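PDB 2BA9: putative aminooxidase from Propionibacterium acnes, which binds FAD and isomerises polyunsaturated fatty acids, yielding conjugated linoleic acid. Local coordinates for residues Ile162-His172 with Tyr297-Leu307. Numbering follows the deposited sequence.
Sequences INPFTAFGYGH and YVPDNMRPERL. With FAD (flavin-adenine dinucleotide), chain D.
Met-302 stretches out straight past CG (chi2 172°) toward the 162-172 segment, which lays its methyl CE against Ala-167 CB (3.5 Å). The amide oxygen OD1 of Asn-163, whose side chain lies across Met-302, is likewise 3.5 Å from Met-302 CE. Nearer the backbone, Thr-166 CG2 packs on Met-302 CB at 3.9 Å. The Tyr-297 ring receives Asn-163 O at its edge; its OH, hydrogen-bonded to a dodecaethylene glycol probably from the crystallisation liquor, comes 3.2 Å from Phe-168 CE1, near the plane of the phenylalanine ring. Another part of that ring's edge meets the flavin, CE2 being 3.5 Å from FAD O4.

No direct hydrogen bond joins the two segments. At the His-172 end, CD2 lies 2.9 Å from Met-302 O, near the ring plane, and Pro-304 CG and Leu-307 CD1 approach the imidazole obliquely. A water in that plane, 2.9 Å from His-172 NE2, donates to Asn-301 O and Arg-303 O. Thr-166 CG2 lies over the rim of one imidazole face, while Thr-166 OG1 bonds Gly-171 O (2.6 Å). The contact thus joins the loop between strands 295-297 and 310-315 to the short helix 166-170, whose Phe-168 and Tyr-170 line the FAD pocket of this amine-oxidase-family flavoprotein.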
# COMPACT_ATOMS: atom_id res chain seq x y z
N ILE A 162 11.07 5.27 -9.87
CA ILE A 162 11.52 5.20 -8.49
C ILE A 162 10.80 6.19 -7.56
O ILE A 162 10.55 5.88 -6.41
CB ILE A 162 13.03 5.38 -8.37
CG1 ILE A 162 13.53 4.88 -7.01
CG2 ILE A 162 13.44 6.83 -8.64
CD1 ILE A 162 15.04 4.87 -6.89
N ASN A 163 10.46 7.36 -8.08
CA ASN A 163 9.93 8.43 -7.24
C ASN A 163 8.56 8.12 -6.61
O ASN A 163 8.36 8.34 -5.41
CB ASN A 163 9.92 9.74 -8.03
CG ASN A 163 11.30 10.12 -8.54
OD1 ASN A 163 12.26 10.14 -7.77
ND2 ASN A 163 11.40 10.42 -9.84
N PRO A 164 7.60 7.59 -7.39
CA PRO A 164 6.35 7.10 -6.79
C PRO A 164 6.44 5.69 -6.20
O PRO A 164 5.40 5.12 -5.83
CB PRO A 164 5.38 7.08 -7.97
CG PRO A 164 6.10 7.60 -9.13
CD PRO A 164 7.55 7.43 -8.85
N PHE A 165 7.64 5.11 -6.14
CA PHE A 165 7.76 3.77 -5.62
C PHE A 165 8.54 3.72 -4.31
O PHE A 165 7.94 3.51 -3.25
CB PHE A 165 8.36 2.80 -6.65
CG PHE A 165 8.20 1.36 -6.25
CD1 PHE A 165 6.99 0.70 -6.49
CD2 PHE A 165 9.21 0.69 -5.56
CE1 PHE A 165 6.82 -0.62 -6.09
CE2 PHE A 165 9.05 -0.63 -5.17
CZ PHE A 165 7.85 -1.30 -5.44
N THR A 166 9.85 3.93 -4.39
CA THR A 166 10.72 3.85 -3.22
C THR A 166 10.39 4.92 -2.17
O THR A 166 10.31 4.63 -0.98
CB THR A 166 12.20 3.92 -3.63
OG1 THR A 166 12.50 2.82 -4.50
CG2 THR A 166 13.12 3.87 -2.42
N ALA A 167 10.21 6.15 -2.62
CA ALA A 167 9.81 7.27 -1.76
C ALA A 167 8.47 7.03 -1.06
O ALA A 167 8.27 7.45 0.09
CB ALA A 167 9.75 8.57 -2.58
N PHE A 168 7.56 6.34 -1.76
CA PHE A 168 6.24 5.94 -1.23
C PHE A 168 6.35 4.69 -0.35
O PHE A 168 5.35 4.11 0.04
CB PHE A 168 5.22 5.68 -2.35
CG PHE A 168 4.62 6.93 -2.96
CD1 PHE A 168 5.43 7.92 -3.49
CD2 PHE A 168 3.24 7.07 -3.05
CE1 PHE A 168 4.88 9.06 -4.06
CE2 PHE A 168 2.68 8.19 -3.65
CZ PHE A 168 3.51 9.19 -4.16
N GLY A 169 7.58 4.28 -0.06
CA GLY A 169 7.84 3.36 1.02
C GLY A 169 7.83 1.91 0.62
O GLY A 169 7.92 1.02 1.46
N TYR A 170 7.76 1.68 -0.68
CA TYR A 170 7.65 0.34 -1.22
C TYR A 170 8.99 -0.38 -1.34
O TYR A 170 9.03 -1.55 -1.71
CB TYR A 170 6.94 0.39 -2.58
CG TYR A 170 5.51 0.87 -2.48
CD1 TYR A 170 4.57 0.14 -1.74
CD2 TYR A 170 5.08 2.02 -3.14
CE1 TYR A 170 3.24 0.55 -1.64
CE2 TYR A 170 3.74 2.45 -3.06
CZ TYR A 170 2.82 1.71 -2.30
OH TYR A 170 1.50 2.09 -2.19
N GLY A 171 10.08 0.29 -1.03
CA GLY A 171 11.38 -0.38 -1.01
C GLY A 171 12.17 -0.15 -2.27
O GLY A 171 11.86 0.75 -3.04
N HIS A 172 13.18 -0.99 -2.47
CA HIS A 172 14.24 -0.67 -3.41
C HIS A 172 14.32 -1.67 -4.56
O HIS A 172 14.16 -2.87 -4.37
CB HIS A 172 15.57 -0.55 -2.66
CG HIS A 172 15.59 0.59 -1.68
ND1 HIS A 172 14.91 0.55 -0.48
CD2 HIS A 172 16.18 1.80 -1.74
CE1 HIS A 172 15.10 1.69 0.16
NE2 HIS A 172 15.87 2.47 -0.58
N TYR A 297 10.72 15.91 -3.46
CA TYR A 297 11.28 14.56 -3.55
C TYR A 297 12.80 14.61 -3.51
O TYR A 297 13.43 15.61 -3.90
CB TYR A 297 10.86 13.86 -4.84
CG TYR A 297 9.42 13.37 -4.86
CD1 TYR A 297 9.12 12.01 -4.86
CD2 TYR A 297 8.37 14.27 -4.88
CE1 TYR A 297 7.78 11.58 -4.88
CE2 TYR A 297 7.06 13.85 -4.90
CZ TYR A 297 6.77 12.51 -4.89
OH TYR A 297 5.44 12.12 -4.90
N VAL A 298 13.40 13.52 -3.03
CA VAL A 298 14.84 13.45 -2.84
C VAL A 298 15.37 12.12 -3.34
O VAL A 298 15.60 11.18 -2.54
CB VAL A 298 15.26 13.72 -1.38
CG1 VAL A 298 16.76 14.04 -1.28
CG2 VAL A 298 14.48 14.87 -0.80
N PRO A 299 15.53 12.00 -4.68
CA PRO A 299 16.09 10.79 -5.27
C PRO A 299 17.40 10.37 -4.62
O PRO A 299 17.60 9.19 -4.37
CB PRO A 299 16.30 11.18 -6.73
CG PRO A 299 15.28 12.24 -6.97
CD PRO A 299 15.16 13.00 -5.71
N ASP A 300 18.27 11.32 -4.33
CA ASP A 300 19.51 11.03 -3.61
C ASP A 300 19.29 10.14 -2.39
O ASP A 300 20.11 9.25 -2.12
CB ASP A 300 20.22 12.33 -3.17
CG ASP A 300 20.97 13.01 -4.30
OD1 ASP A 300 21.15 12.40 -5.38
OD2 ASP A 300 21.38 14.16 -4.10
N ASN A 301 18.20 10.40 -1.66
CA ASN A 301 17.90 9.74 -0.38
C ASN A 301 17.06 8.46 -0.52
O ASN A 301 16.74 7.82 0.48
CB ASN A 301 17.21 10.71 0.60
CG ASN A 301 18.19 11.71 1.24
OD1 ASN A 301 19.41 11.60 1.08
ND2 ASN A 301 17.65 12.66 2.00
N MET A 302 16.79 8.08 -1.77
CA MET A 302 16.11 6.82 -2.11
C MET A 302 17.08 5.67 -2.45
O MET A 302 16.66 4.54 -2.71
CB MET A 302 15.19 7.04 -3.32
CG MET A 302 14.09 8.03 -3.08
SD MET A 302 13.23 8.39 -4.62
CE MET A 302 12.51 10.02 -4.27
N ARG A 303 18.38 5.98 -2.48
CA ARG A 303 19.45 5.00 -2.54
C ARG A 303 19.50 4.20 -1.23
O ARG A 303 19.37 4.79 -0.15
CB ARG A 303 20.79 5.71 -2.63
CG ARG A 303 21.05 6.44 -3.90
CD ARG A 303 22.53 6.83 -4.02
NE ARG A 303 22.83 8.14 -3.43
CZ ARG A 303 23.68 8.38 -2.43
NH1 ARG A 303 24.36 7.40 -1.85
NH2 ARG A 303 23.86 9.62 -2.02
N PRO A 304 19.75 2.89 -1.31
CA PRO A 304 19.90 2.04 -0.11
C PRO A 304 20.97 2.55 0.85
O PRO A 304 20.85 2.42 2.06
CB PRO A 304 20.31 0.69 -0.70
CG PRO A 304 19.73 0.70 -2.06
CD PRO A 304 19.92 2.10 -2.54
N GLU A 305 22.01 3.16 0.28
CA GLU A 305 23.09 3.80 1.01
C GLU A 305 22.58 4.96 1.86
O GLU A 305 23.27 5.40 2.79
CB GLU A 305 24.13 4.32 0.02
CG GLU A 305 24.91 3.24 -0.72
CD GLU A 305 24.26 2.68 -1.98
OE1 GLU A 305 23.20 3.18 -2.45
OE2 GLU A 305 24.83 1.72 -2.53
N ARG A 306 21.39 5.47 1.54
CA ARG A 306 20.79 6.58 2.27
C ARG A 306 19.55 6.19 3.10
O ARG A 306 18.79 7.06 3.54
CB ARG A 306 20.45 7.70 1.28
CG ARG A 306 21.67 8.35 0.64
CD ARG A 306 22.52 9.15 1.64
NE ARG A 306 21.88 10.40 2.03
CZ ARG A 306 22.44 11.30 2.84
NH1 ARG A 306 23.66 11.13 3.31
NH2 ARG A 306 21.77 12.41 3.16
N LEU A 307 19.37 4.89 3.34
CA LEU A 307 18.27 4.39 4.17
C LEU A 307 18.15 5.15 5.50
O LEU A 307 19.13 5.36 6.18
CB LEU A 307 18.48 2.91 4.48
CG LEU A 307 17.31 2.15 5.08
CD1 LEU A 307 16.19 2.06 4.07
CD2 LEU A 307 17.75 0.73 5.53
PA FAD D . -4.57 -1.84 6.07
O1A FAD D . -4.85 -0.52 5.42
O2A FAD D . -3.27 -1.97 6.83
O5B FAD D . -5.74 -2.14 7.13
C5B FAD D . -5.70 -3.37 7.81
C4B FAD D . -6.73 -3.38 8.92
O4B FAD D . -6.69 -4.64 9.57
C3B FAD D . -6.45 -2.29 9.96
O3B FAD D . -7.61 -1.51 10.16
C2B FAD D . -6.04 -3.07 11.19
O2B FAD D . -6.31 -2.37 12.41
C1B FAD D . -6.75 -4.41 10.96
N9A FAD D . -6.09 -5.48 11.73
C8A FAD D . -4.75 -5.83 11.72
N7A FAD D . -4.56 -6.85 12.59
C5A FAD D . -5.75 -7.16 13.16
C6A FAD D . -6.15 -8.11 14.13
N6A FAD D . -5.33 -9.18 14.39
N1A FAD D . -7.49 -8.19 14.48
C2A FAD D . -8.43 -7.32 13.94
N3A FAD D . -8.03 -6.39 12.99
C4A FAD D . -6.72 -6.30 12.62
N1 FAD D . -2.16 3.61 -1.22
C2 FAD D . -2.49 4.11 -2.46
O2 FAD D . -3.32 3.53 -3.16
N3 FAD D . -1.88 5.26 -2.92
C4 FAD D . -0.95 5.92 -2.13
O4 FAD D . -0.43 6.96 -2.57
C4X FAD D . -0.63 5.42 -0.87
N5 FAD D . 0.31 6.03 -0.06
C5X FAD D . 0.52 5.64 1.25
C6 FAD D . 1.36 6.37 2.08
C7 FAD D . 1.54 5.98 3.41
C7M FAD D . 2.44 6.80 4.29
C8 FAD D . 0.87 4.85 3.89
C8M FAD D . 1.03 4.39 5.31
C9 FAD D . 0.04 4.13 3.05
C9A FAD D . -0.14 4.50 1.72
N10 FAD D . -0.97 3.77 0.84
C10 FAD D . -1.26 4.26 -0.41
C1' FAD D . -1.26 2.33 1.09
C2' FAD D . -2.70 2.11 1.55
O2' FAD D . -3.06 3.01 2.59
C3' FAD D . -2.82 0.66 1.99
O3' FAD D . -2.31 -0.19 0.96
C4' FAD D . -4.26 0.32 2.32
O4' FAD D . -4.69 0.96 3.51
C5' FAD D . -4.38 -1.20 2.43
O5' FAD D . -5.60 -1.54 3.03
P FAD D . -5.75 -2.98 3.77
O1P FAD D . -7.13 -3.10 4.39
O2P FAD D . -5.48 -4.04 2.76
O3P FAD D . -4.68 -2.99 4.95
O HOH W 1 16.88 4.87 0.79